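Argonaute protein (Marinitoga piezophila, PDB 5I4A) uses short RNA guides carrying a 5'-hydroxyl to find complementary single-stranded DNA or RNA targets, which it cleaves with the help of divalent metal ions. Local coordinates at residues Y271-G276 against F285-Y290; I415-Y420 against T612-Y617; K430-K435 against V608-P613; L434-D439 against I602-R607. All coordinates share one frame; numbering follows the deposited sequence.

Contact 1: Y271-G276 against F285-Y290; sequences YKFKNG and FKYSFY
The beta-hairpin turn between strands 271-272 and 277-278 of linker L2 presses Lys274, Asn275 and Gly276 against Tyr287 and Ser288, where the short helix 284-287 runs out. Asn275 N hydrogen-bonds Tyr287 O at 2.9 Å, in the carbonyl plane and on a lone pair. One residue back, Lys274 N bonds to Ser288 O at 3.2 Å; the N-H points almost straight at the oxygen (169°) but comes from above the carbonyl plane. Ser288 has positive phi, which turns the chain out of the helix. Next to these bonds, Tyr287 carries CG anti to its carbonyl carbon (chi1 -50°), and one face of its ring takes Gly276 CA in a CH-pi contact, 3.9 Å from the centroid. The approach is possible because Gly276 has no CB to run into Tyr287 CD1. Phe273 CB packs against both residues, 3.1 Å from Ser288 O and beside Tyr287 CB. A water joins the segments as well, accepting from Asn275 ND2 at 2.7 Å and donating to Lys286 O. Farther along, Phe273 O lies in the plane of the Tyr290 ring, at its edge near CD1. What results is a hairpin turn whose backbone amides dock on carbonyls at the C-terminal end of a helix.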
# COMPACT_ATOMS: atom_id res chain seq x y z
N TYR A 271 4.45 -1.07 24.98
CA TYR A 271 5.81 -1.46 24.66
C TYR A 271 6.58 -1.77 25.94
O TYR A 271 6.49 -1.02 26.92
CB TYR A 271 6.52 -0.35 23.88
CG TYR A 271 5.90 -0.00 22.55
CD1 TYR A 271 4.82 0.86 22.47
CD2 TYR A 271 6.41 -0.52 21.36
CE1 TYR A 271 4.25 1.19 21.25
CE2 TYR A 271 5.86 -0.20 20.14
CZ TYR A 271 4.78 0.66 20.09
OH TYR A 271 4.22 0.98 18.87
N LYS A 272 7.32 -2.87 25.93
CA LYS A 272 8.18 -3.26 27.06
C LYS A 272 9.62 -2.90 26.72
O LYS A 272 10.23 -3.51 25.83
CB LYS A 272 8.05 -4.75 27.36
CG LYS A 272 6.91 -5.12 28.30
CD LYS A 272 6.96 -6.60 28.66
CE LYS A 272 7.69 -6.85 29.98
NZ LYS A 272 9.08 -6.29 29.99
N PHE A 273 10.17 -1.94 27.45
CA PHE A 273 11.58 -1.58 27.33
C PHE A 273 12.36 -2.23 28.47
O PHE A 273 11.84 -3.10 29.18
CB PHE A 273 11.71 -0.05 27.31
CG PHE A 273 10.86 0.61 26.26
CD1 PHE A 273 11.14 0.45 24.92
CD2 PHE A 273 9.76 1.38 26.62
CE1 PHE A 273 10.36 1.05 23.95
CE2 PHE A 273 8.97 1.99 25.66
CZ PHE A 273 9.27 1.83 24.32
N LYS A 274 13.61 -1.81 28.66
CA LYS A 274 14.42 -2.44 29.70
C LYS A 274 13.97 -2.01 31.09
O LYS A 274 13.78 -2.85 31.98
CB LYS A 274 15.90 -2.10 29.50
CG LYS A 274 16.82 -2.65 30.60
CD LYS A 274 18.23 -2.89 30.09
CE LYS A 274 19.25 -2.79 31.21
NZ LYS A 274 19.58 -1.37 31.53
N ASN A 275 13.78 -0.71 31.31
CA ASN A 275 13.52 -0.18 32.64
C ASN A 275 12.13 0.43 32.78
O ASN A 275 11.89 1.20 33.71
CB ASN A 275 14.60 0.83 33.02
CG ASN A 275 16.00 0.30 32.81
OD1 ASN A 275 16.32 -0.82 33.21
ND2 ASN A 275 16.84 1.09 32.16
N GLY A 276 11.21 0.11 31.87
CA GLY A 276 9.87 0.65 31.98
C GLY A 276 9.02 0.21 30.81
O GLY A 276 9.47 -0.50 29.90
N PHE A 285 13.69 6.03 24.73
CA PHE A 285 14.79 6.84 25.24
C PHE A 285 14.70 7.09 26.74
O PHE A 285 15.69 7.52 27.33
CB PHE A 285 14.86 8.17 24.50
CG PHE A 285 15.17 8.04 23.04
CD1 PHE A 285 16.47 7.79 22.61
CD2 PHE A 285 14.18 8.16 22.08
CE1 PHE A 285 16.77 7.66 21.27
CE2 PHE A 285 14.47 8.04 20.74
CZ PHE A 285 15.77 7.79 20.33
N LYS A 286 13.55 6.84 27.35
CA LYS A 286 13.42 6.90 28.80
C LYS A 286 13.86 5.61 29.48
O LYS A 286 14.47 5.66 30.55
CB LYS A 286 11.97 7.20 29.21
CG LYS A 286 11.55 8.66 29.11
CD LYS A 286 10.19 8.85 29.75
CE LYS A 286 9.62 10.23 29.46
NZ LYS A 286 8.15 10.26 29.71
N TYR A 287 13.55 4.47 28.88
CA TYR A 287 13.68 3.18 29.55
C TYR A 287 14.62 2.22 28.83
O TYR A 287 14.70 1.05 29.23
CB TYR A 287 12.30 2.55 29.73
CG TYR A 287 11.29 3.50 30.34
CD1 TYR A 287 11.36 3.85 31.68
CD2 TYR A 287 10.27 4.05 29.57
CE1 TYR A 287 10.44 4.72 32.24
CE2 TYR A 287 9.35 4.92 30.12
CZ TYR A 287 9.44 5.25 31.46
OH TYR A 287 8.53 6.11 32.02
N SER A 288 15.30 2.68 27.77
CA SER A 288 16.37 1.96 27.09
C SER A 288 15.87 0.76 26.30
O SER A 288 14.74 0.29 26.53
CB SER A 288 17.45 1.53 28.10
OG SER A 288 18.63 1.12 27.44
N PHE A 289 16.68 0.27 25.36
CA PHE A 289 16.35 -0.94 24.62
C PHE A 289 16.03 -2.08 25.58
O PHE A 289 16.69 -2.25 26.61
CB PHE A 289 17.52 -1.37 23.73
CG PHE A 289 17.52 -0.75 22.36
CD1 PHE A 289 16.83 0.42 22.09
CD2 PHE A 289 18.22 -1.36 21.32
CE1 PHE A 289 16.84 0.98 20.82
CE2 PHE A 289 18.24 -0.81 20.05
CZ PHE A 289 17.54 0.36 19.80
N TYR A 290 15.01 -2.86 25.23
CA TYR A 290 14.72 -4.09 25.97
C TYR A 290 15.96 -4.96 26.10
O TYR A 290 16.24 -5.52 27.17
CB TYR A 290 13.59 -4.85 25.27
CG TYR A 290 13.20 -6.15 25.94
CD1 TYR A 290 12.52 -6.16 27.15
CD2 TYR A 290 13.48 -7.38 25.34
CE1 TYR A 290 12.15 -7.35 27.76
CE2 TYR A 290 13.11 -8.57 25.93
CZ TYR A 290 12.45 -8.55 27.15
OH TYR A 290 12.08 -9.73 27.75
O HOH W 1 16.55 3.51 30.97

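Contact 2: I415-Y420 against T612-Y617; sequences IKSYVY and TPYTNY. With nucleotides of chain B.
Tyr420, on helix 412-424 of the Mid domain, lays one ring face on Pro613 of the PIWI domain. With CG anti to its backbone N (chi1 180°), the side chain leaves the helix toward the loop: CB grazes Pro613 CD, CG sits 3.7 Å from Pro613 CD, CD1 reaches Pro613 CD and the CA of Thr612, and CD2 comes to 3.6 Å from Pro613 CG, with CE2 close behind. Pro613 CG stands over the face, 20° off the ring normal, in a CH-pi contact. At the tip, Tyr420 OH packs by Phe432 CE2. With an alanine in place of Tyr420, Pro613 would probably lose the ring it lies on, and a gap would be likely to open between Mid and PIWI.

One turn earlier, Ser417 OG meets the edge of the Tyr614 ring in its plane, 3.1 Å from CD2, while its hydrogen bond goes to Phe413 O. Ser417 CB lies 3.2 Å from N3 of A2 of chain B. Tyr614 OH ends against Lys416 CE at 3.6 Å. Thr612 opens a type I turn; its OG1 accepts from Tyr614 N in an ST turn and also hydrogen-bonds O2' of U3 of chain B at 3.0 Å, a contact with a 2'-hydroxyl that fits a guide made of RNA.

Helix 284-287 covers Pro613 and Tyr614 through Phe285, helix 325-333 backs helix 412-424 at Val419, and the 612-617 loop runs on toward helix 621-631.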
# COMPACT_ATOMS: atom_id res chain seq x y z
N ILE A 415 18.54 12.97 14.94
CA ILE A 415 19.72 12.24 15.38
C ILE A 415 19.33 11.09 16.30
O ILE A 415 19.88 9.99 16.21
CB ILE A 415 20.73 13.18 16.07
CG1 ILE A 415 21.37 14.12 15.05
CG2 ILE A 415 21.83 12.39 16.77
CD1 ILE A 415 20.68 15.44 14.91
N LYS A 416 18.35 11.32 17.19
CA LYS A 416 17.84 10.25 18.03
C LYS A 416 17.29 9.11 17.18
O LYS A 416 17.60 7.93 17.43
CB LYS A 416 16.74 10.79 18.96
CG LYS A 416 17.25 11.73 20.05
CD LYS A 416 16.11 12.40 20.81
CE LYS A 416 15.43 11.44 21.77
NZ LYS A 416 14.52 12.15 22.73
N SER A 417 16.49 9.44 16.17
CA SER A 417 15.94 8.43 15.27
C SER A 417 17.03 7.67 14.54
O SER A 417 16.96 6.45 14.37
CB SER A 417 15.00 9.10 14.27
OG SER A 417 13.86 9.62 14.93
N TYR A 418 18.04 8.40 14.06
CA TYR A 418 19.17 7.79 13.36
C TYR A 418 19.86 6.74 14.24
O TYR A 418 20.17 5.64 13.78
CB TYR A 418 20.13 8.90 12.94
CG TYR A 418 21.23 8.53 11.97
CD1 TYR A 418 20.98 7.72 10.87
CD2 TYR A 418 22.51 9.04 12.13
CE1 TYR A 418 21.99 7.40 9.97
CE2 TYR A 418 23.52 8.74 11.24
CZ TYR A 418 23.26 7.92 10.17
OH TYR A 418 24.27 7.62 9.29
N VAL A 419 20.09 7.07 15.51
CA VAL A 419 20.72 6.11 16.42
C VAL A 419 19.78 4.94 16.70
O VAL A 419 20.23 3.79 16.84
CB VAL A 419 21.15 6.81 17.72
CG1 VAL A 419 21.81 5.81 18.66
CG2 VAL A 419 22.11 7.95 17.42
N TYR A 420 18.48 5.21 16.80
CA TYR A 420 17.52 4.13 16.97
C TYR A 420 17.58 3.15 15.80
O TYR A 420 17.60 1.93 16.00
CB TYR A 420 16.10 4.70 17.12
CG TYR A 420 15.05 3.63 17.30
CD1 TYR A 420 14.47 3.00 16.20
CD2 TYR A 420 14.63 3.24 18.57
CE1 TYR A 420 13.52 2.01 16.36
CE2 TYR A 420 13.68 2.26 18.74
CZ TYR A 420 13.12 1.65 17.63
OH TYR A 420 12.17 0.67 17.79
N THR A 612 11.31 4.17 13.15
CA THR A 612 11.70 5.16 14.14
C THR A 612 10.61 5.14 15.21
O THR A 612 9.54 4.69 14.95
CB THR A 612 11.91 6.59 13.66
OG1 THR A 612 10.65 7.22 13.48
CG2 THR A 612 12.73 6.66 12.39
N PRO A 613 10.87 5.63 16.40
CA PRO A 613 9.81 5.67 17.43
C PRO A 613 8.72 6.69 17.16
O PRO A 613 7.69 6.65 17.85
CB PRO A 613 10.58 6.02 18.71
CG PRO A 613 12.00 5.68 18.43
CD PRO A 613 12.20 5.92 16.96
N TYR A 614 8.89 7.58 16.18
CA TYR A 614 7.97 8.68 15.95
C TYR A 614 6.92 8.39 14.88
O TYR A 614 6.03 9.21 14.67
CB TYR A 614 8.77 9.94 15.58
CG TYR A 614 9.79 10.32 16.63
CD1 TYR A 614 9.39 10.80 17.87
CD2 TYR A 614 11.15 10.17 16.39
CE1 TYR A 614 10.31 11.14 18.84
CE2 TYR A 614 12.08 10.51 17.36
CZ TYR A 614 11.66 10.99 18.58
OH TYR A 614 12.58 11.33 19.55
N THR A 615 7.02 7.24 14.20
CA THR A 615 5.97 6.77 13.30
C THR A 615 5.81 5.27 13.50
O THR A 615 6.71 4.60 14.00
CB THR A 615 6.28 7.05 11.82
OG1 THR A 615 7.38 6.24 11.39
CG2 THR A 615 6.60 8.53 11.59
N ASN A 616 4.66 4.75 13.10
CA ASN A 616 4.40 3.32 13.21
C ASN A 616 3.98 2.75 11.86
O ASN A 616 3.46 3.46 11.00
CB ASN A 616 3.33 3.01 14.27
CG ASN A 616 2.07 3.82 14.08
OD1 ASN A 616 1.85 4.82 14.76
ND2 ASN A 616 1.23 3.40 13.15
N TYR A 617 4.21 1.45 11.71
CA TYR A 617 3.82 0.76 10.49
C TYR A 617 2.30 0.64 10.40
O TYR A 617 1.59 0.63 11.41
CB TYR A 617 4.45 -0.63 10.45
CG TYR A 617 5.96 -0.60 10.33
CD1 TYR A 617 6.58 0.23 9.42
CD2 TYR A 617 6.76 -1.40 11.14
CE1 TYR A 617 7.96 0.27 9.30
CE2 TYR A 617 8.14 -1.38 11.03
CZ TYR A 617 8.74 -0.54 10.11
OH TYR A 617 10.11 -0.51 10.00
P U B 3 15.27 6.10 7.21
OP1 U B 3 15.49 4.66 6.93
OP2 U B 3 15.03 7.03 6.08
O5' U B 3 14.03 6.21 8.20
C5' U B 3 12.74 6.54 7.72
C4' U B 3 11.80 6.87 8.84
O4' U B 3 12.11 8.19 9.37
C3' U B 3 10.34 6.95 8.45
O3' U B 3 9.72 5.68 8.44
C2' U B 3 9.76 7.90 9.50
O2' U B 3 9.51 7.21 10.71
C1' U B 3 10.92 8.87 9.71
N1 U B 3 10.81 10.05 8.84
C2 U B 3 9.80 10.97 9.09
O2 U B 3 9.00 10.86 10.00
N3 U B 3 9.76 12.03 8.22
C4 U B 3 10.61 12.28 7.17
O4 U B 3 10.44 13.29 6.48
C5 U B 3 11.62 11.29 6.97
C6 U B 3 11.68 10.24 7.79
P A B 2 17.81 10.96 5.55
OP1 A B 2 16.55 11.56 5.06
OP2 A B 2 18.93 11.84 5.97
O5' A B 2 17.43 10.01 6.77
C5' A B 2 18.40 9.20 7.41
C4' A B 2 17.85 8.61 8.68
O4' A B 2 17.67 9.68 9.65
C3' A B 2 16.46 7.99 8.56
O3' A B 2 16.49 6.66 8.08
C2' A B 2 15.90 8.14 9.96
O2' A B 2 16.44 7.16 10.83
C1' A B 2 16.46 9.50 10.36
N9 A B 2 15.56 10.60 9.96
C8 A B 2 15.72 11.49 8.93
N7 A B 2 14.74 12.36 8.82
C5 A B 2 13.88 12.01 9.86
C6 A B 2 12.66 12.55 10.29
N6 A B 2 12.06 13.59 9.70
N1 A B 2 12.06 11.97 11.35
C2 A B 2 12.66 10.93 11.94
N3 A B 2 13.81 10.34 11.62
C4 A B 2 14.37 10.94 10.56

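Contact 3: K430-K435 against V608-P613; sequences KPFILK and VAHSTP. With nucleotides of chain B.
Val608 O, which Phe432 CE1 approaches to 3.8 Å, has two waters beside it. One donates a hydrogen bond to Val608 O, the water oxygen 2.8 Å away, and is held weakly by Lys430 NZ, which also forms a salt bridge with Asp471. The second water's oxygen lies 2.8 Å from Val608 O and 2.9 Å from Phe432 O, close enough to bridge the two backbones. Here the chain leading into strand 433-434, an outer strand of a small three-stranded antiparallel sheet shared with linker L2, packs on the PIWI loop between helices 595-605 and 621-631.

Phe432 does most of the packing. Its CG stands between the backbone N and the carbonyl carbon (chi1 61°), and the ring reaches over to touch Ala609 CA and His610. Phe432 CZ meets the imidazole at its edge, close to the plane of that ring, 3.5 Å from His610 CD2, with the two planes at 72°. Both nitrogens of the buried imidazole are in use, NE2 with Tyr271 OH and ND1 with Thr615 O, which should fix the ring's rotation; a weaker bond also runs from ND1 to Thr612 O. Beyond Phe432, the side chains of Leu434 and Val608 cross at about a right angle, Leu434 CD1 lying 3.7 Å from Val608 CG1.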
# COMPACT_ATOMS: atom_id res chain seq x y z
N LYS A 430 17.41 -5.58 20.70
CA LYS A 430 15.95 -5.65 20.60
C LYS A 430 15.41 -4.39 21.25
O LYS A 430 15.43 -4.26 22.49
CB LYS A 430 15.39 -6.90 21.26
CG LYS A 430 13.86 -6.99 21.22
CD LYS A 430 13.31 -6.87 19.81
CE LYS A 430 13.72 -8.04 18.93
NZ LYS A 430 13.21 -7.87 17.54
N PRO A 431 14.95 -3.42 20.45
CA PRO A 431 14.45 -2.17 21.04
C PRO A 431 13.31 -2.36 22.03
O PRO A 431 13.24 -1.62 23.02
CB PRO A 431 14.00 -1.37 19.81
CG PRO A 431 14.89 -1.87 18.71
CD PRO A 431 15.06 -3.35 18.99
N PHE A 432 12.44 -3.34 21.81
CA PHE A 432 11.28 -3.57 22.66
C PHE A 432 10.64 -4.89 22.26
O PHE A 432 10.84 -5.38 21.14
CB PHE A 432 10.26 -2.43 22.55
CG PHE A 432 9.70 -2.26 21.16
CD1 PHE A 432 8.67 -3.06 20.71
CD2 PHE A 432 10.21 -1.29 20.31
CE1 PHE A 432 8.16 -2.91 19.43
CE2 PHE A 432 9.69 -1.13 19.03
CZ PHE A 432 8.67 -1.94 18.60
N ILE A 433 9.85 -5.44 23.17
CA ILE A 433 8.91 -6.50 22.83
C ILE A 433 7.53 -6.04 23.25
O ILE A 433 7.37 -5.24 24.18
CB ILE A 433 9.27 -7.86 23.49
CG1 ILE A 433 9.06 -7.80 25.00
CG2 ILE A 433 10.69 -8.26 23.14
CD1 ILE A 433 9.35 -9.12 25.70
N LEU A 434 6.51 -6.52 22.53
CA LEU A 434 5.14 -6.15 22.85
C LEU A 434 4.66 -6.97 24.05
O LEU A 434 4.88 -8.18 24.11
CB LEU A 434 4.23 -6.38 21.65
CG LEU A 434 4.54 -5.54 20.41
CD1 LEU A 434 3.40 -5.63 19.41
CD2 LEU A 434 4.81 -4.09 20.78
N LYS A 435 4.03 -6.28 25.00
CA LYS A 435 3.56 -6.96 26.21
C LYS A 435 2.62 -8.11 25.86
O LYS A 435 2.71 -9.19 26.46
CB LYS A 435 2.86 -5.95 27.12
CG LYS A 435 2.86 -6.34 28.58
CD LYS A 435 2.10 -5.32 29.42
CE LYS A 435 2.27 -5.61 30.90
NZ LYS A 435 2.14 -7.06 31.18
N VAL A 608 5.31 -4.71 16.12
CA VAL A 608 6.43 -5.50 16.63
C VAL A 608 7.78 -4.94 16.21
O VAL A 608 8.82 -5.42 16.68
CB VAL A 608 6.32 -6.98 16.19
CG1 VAL A 608 5.07 -7.61 16.75
CG2 VAL A 608 6.36 -7.08 14.67
N ALA A 609 7.78 -3.95 15.32
CA ALA A 609 9.00 -3.23 14.98
C ALA A 609 8.62 -1.80 14.62
O ALA A 609 7.48 -1.51 14.24
CB ALA A 609 9.75 -3.89 13.82
N HIS A 610 9.59 -0.90 14.74
CA HIS A 610 9.46 0.48 14.33
C HIS A 610 10.66 0.86 13.48
O HIS A 610 11.79 0.45 13.77
CB HIS A 610 9.37 1.44 15.54
CG HIS A 610 8.00 1.57 16.12
ND1 HIS A 610 7.20 2.66 15.90
CD2 HIS A 610 7.29 0.74 16.92
CE1 HIS A 610 6.05 2.51 16.54
NE2 HIS A 610 6.08 1.34 17.16
N SER A 611 10.41 1.63 12.42
CA SER A 611 11.52 2.25 11.69
C SER A 611 12.15 3.36 12.53
O SER A 611 13.37 3.44 12.66
CB SER A 611 11.03 2.80 10.35
OG SER A 611 11.90 3.80 9.87
N THR A 612 11.31 4.17 13.15
CA THR A 612 11.70 5.16 14.14
C THR A 612 10.61 5.14 15.21
O THR A 612 9.54 4.69 14.95
CB THR A 612 11.91 6.59 13.66
OG1 THR A 612 10.65 7.22 13.48
CG2 THR A 612 12.73 6.66 12.39
N PRO A 613 10.87 5.63 16.40
CA PRO A 613 9.81 5.67 17.43
C PRO A 613 8.72 6.69 17.16
O PRO A 613 7.69 6.65 17.85
CB PRO A 613 10.58 6.02 18.71
CG PRO A 613 12.00 5.68 18.43
CD PRO A 613 12.20 5.92 16.96
P U B 3 15.27 6.10 7.21
OP1 U B 3 15.49 4.66 6.93
OP2 U B 3 15.03 7.03 6.08
O5' U B 3 14.03 6.21 8.20
C5' U B 3 12.74 6.54 7.72
C4' U B 3 11.80 6.87 8.84
O4' U B 3 12.11 8.19 9.37
C3' U B 3 10.34 6.95 8.45
O3' U B 3 9.72 5.68 8.44
C2' U B 3 9.76 7.90 9.50
O2' U B 3 9.51 7.21 10.71
C1' U B 3 10.92 8.87 9.71
N1 U B 3 10.81 10.05 8.84
C2 U B 3 9.80 10.97 9.09
O2 U B 3 9.00 10.86 10.00
N3 U B 3 9.76 12.03 8.22
C4 U B 3 10.61 12.28 7.17
O4 U B 3 10.44 13.29 6.48
C5 U B 3 11.62 11.29 6.97
C6 U B 3 11.68 10.24 7.79
O HOH W 2 11.60 -5.22 16.43
O HOH W 3 8.80 -6.29 19.35

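Contact 4: L434-D439 against I602-R607; sequences LKKMED and IYLLTR
Leu604 projects from helix 595-605 into a pocket made by Leu434, Lys436 and Met437. Its CD1 touches Lys436 CB at 3.7 Å and Met437 SD at 3.8 Å, while its CB lies 3.9 Å from Leu434 CD1. Leu434 slides past it in the opposite direction and presses the same CD1 on Leu604 O at 3.2 Å; its other methyl, CD2, faces Arg607 O. A glycine in place of Leu434 would probably open a gap beside Leu604 and take away the apolar cover over the carbonyls of Leu604 and Arg607. Met437 is bent at chi2 (-64°) and again at chi3, a fold that keeps SD on Leu604 and lets CE come to 4.4 Å from Leu605 CD2.

This is the seam where the loop entering the RNase H fold meets the helix: Met437 and Leu605 both rest on Tyr445 of strand 443-452, and Leu605 also on Leu517 of strand 513-519.

Next come the bonds that shape the two backbones. Met437 N bonds to Leu434 O at 3.0 Å, Arg607 N to Leu604 O. Tyr603 O takes both Thr606 N and Thr606 OG1, the hydroxyl at 2.7 Å. Farther out, Arg607 NH1 hydrogen-bonds Tyr271 OH.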
# COMPACT_ATOMS: atom_id res chain seq x y z
N LEU A 434 6.51 -6.52 22.53
CA LEU A 434 5.14 -6.15 22.85
C LEU A 434 4.66 -6.97 24.05
O LEU A 434 4.88 -8.18 24.11
CB LEU A 434 4.23 -6.38 21.65
CG LEU A 434 4.54 -5.54 20.41
CD1 LEU A 434 3.40 -5.63 19.41
CD2 LEU A 434 4.81 -4.09 20.78
N LYS A 435 4.03 -6.28 25.00
CA LYS A 435 3.56 -6.96 26.21
C LYS A 435 2.62 -8.11 25.86
O LYS A 435 2.71 -9.19 26.46
CB LYS A 435 2.86 -5.95 27.12
CG LYS A 435 2.86 -6.34 28.58
CD LYS A 435 2.10 -5.32 29.42
CE LYS A 435 2.27 -5.61 30.90
NZ LYS A 435 2.14 -7.06 31.18
N LYS A 436 1.72 -7.90 24.90
CA LYS A 436 0.76 -8.92 24.51
C LYS A 436 1.35 -9.97 23.57
O LYS A 436 0.71 -11.01 23.35
CB LYS A 436 -0.46 -8.27 23.86
CG LYS A 436 -1.27 -7.42 24.82
CD LYS A 436 -2.46 -6.76 24.14
CE LYS A 436 -3.41 -6.16 25.18
NZ LYS A 436 -4.57 -5.46 24.55
N MET A 437 2.53 -9.73 23.00
CA MET A 437 3.19 -10.70 22.14
C MET A 437 4.20 -11.57 22.88
O MET A 437 4.75 -12.50 22.28
CB MET A 437 3.89 -10.00 20.98
CG MET A 437 2.95 -9.35 19.97
SD MET A 437 1.91 -10.56 19.13
CE MET A 437 3.12 -11.45 18.16
N GLU A 438 4.44 -11.31 24.17
CA GLU A 438 5.51 -12.01 24.88
C GLU A 438 5.27 -13.51 24.95
O GLU A 438 6.22 -14.29 25.06
CB GLU A 438 5.66 -11.42 26.29
CG GLU A 438 6.84 -11.96 27.07
CD GLU A 438 7.28 -11.04 28.20
OE1 GLU A 438 6.68 -9.95 28.34
OE2 GLU A 438 8.22 -11.40 28.95
N ASP A 439 4.02 -13.96 24.85
CA ASP A 439 3.75 -15.39 24.93
C ASP A 439 3.35 -15.99 23.59
O ASP A 439 2.66 -17.01 23.56
CB ASP A 439 2.66 -15.66 25.98
CG ASP A 439 1.31 -14.98 25.65
OD1 ASP A 439 1.28 -14.02 24.87
OD2 ASP A 439 0.27 -15.41 26.19
N ILE A 602 -2.65 -9.99 14.46
CA ILE A 602 -2.32 -9.34 13.20
C ILE A 602 -2.13 -7.84 13.41
O ILE A 602 -1.22 -7.23 12.84
CB ILE A 602 -3.40 -9.64 12.14
CG1 ILE A 602 -3.35 -11.12 11.75
CG2 ILE A 602 -3.23 -8.75 10.92
CD1 ILE A 602 -4.51 -11.56 10.91
N TYR A 603 -2.98 -7.23 14.25
CA TYR A 603 -2.82 -5.82 14.55
C TYR A 603 -1.54 -5.56 15.33
O TYR A 603 -0.81 -4.60 15.05
CB TYR A 603 -4.03 -5.30 15.33
CG TYR A 603 -3.95 -3.83 15.65
CD1 TYR A 603 -4.24 -2.88 14.68
CD2 TYR A 603 -3.57 -3.39 16.90
CE1 TYR A 603 -4.16 -1.53 14.96
CE2 TYR A 603 -3.49 -2.04 17.19
CZ TYR A 603 -3.79 -1.11 16.22
OH TYR A 603 -3.71 0.23 16.50
N LEU A 604 -1.24 -6.40 16.33
CA LEU A 604 -0.00 -6.25 17.08
C LEU A 604 1.21 -6.39 16.18
O LEU A 604 2.25 -5.77 16.44
CB LEU A 604 0.06 -7.28 18.21
CG LEU A 604 -0.95 -7.14 19.36
CD1 LEU A 604 -1.00 -8.43 20.17
CD2 LEU A 604 -0.61 -5.96 20.26
N LEU A 605 1.10 -7.17 15.10
CA LEU A 605 2.21 -7.31 14.16
C LEU A 605 2.58 -5.98 13.51
O LEU A 605 3.71 -5.81 13.06
CB LEU A 605 1.87 -8.33 13.09
CG LEU A 605 2.00 -9.80 13.50
CD1 LEU A 605 1.61 -10.71 12.36
CD2 LEU A 605 3.43 -10.09 13.96
N THR A 606 1.64 -5.03 13.45
CA THR A 606 1.97 -3.71 12.92
C THR A 606 2.87 -2.91 13.85
O THR A 606 3.35 -1.84 13.45
CB THR A 606 0.69 -2.91 12.64
OG1 THR A 606 0.17 -2.39 13.87
CG2 THR A 606 -0.37 -3.79 11.97
N ARG A 607 3.12 -3.40 15.07
CA ARG A 607 3.92 -2.68 16.05
C ARG A 607 5.10 -3.48 16.58
O ARG A 607 5.82 -2.96 17.44
CB ARG A 607 3.05 -2.24 17.23
CG ARG A 607 1.86 -1.38 16.87
CD ARG A 607 2.28 0.03 16.46
NE ARG A 607 1.14 0.93 16.44
CZ ARG A 607 0.69 1.60 17.51
NH1 ARG A 607 1.31 1.47 18.67
NH2 ARG A 607 -0.36 2.39 17.40

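Following the chain from the N terminus, contact 1 closes first, a short loop within linker L2 that is complete before any other contact opens. The other three are long-range and share one pattern: contact 2 opens in the Mid domain, contacts 3 and 4 follow at the start of PIWI, and their partners come back in reverse order, 602-607, 608-613, then 612-617. Contact 4 is thus nested inside the loop closed by contact 2, while contact 3 overlaps both, sharing Leu434 and Lys435 with one and Thr612 and Pro613 with the other; none cross. Tyr271 bonds His610 and Arg607, and strands 271-272 and 433-434 pair, joining L2 to PIWI, while contact 2 ties Mid to PIWI.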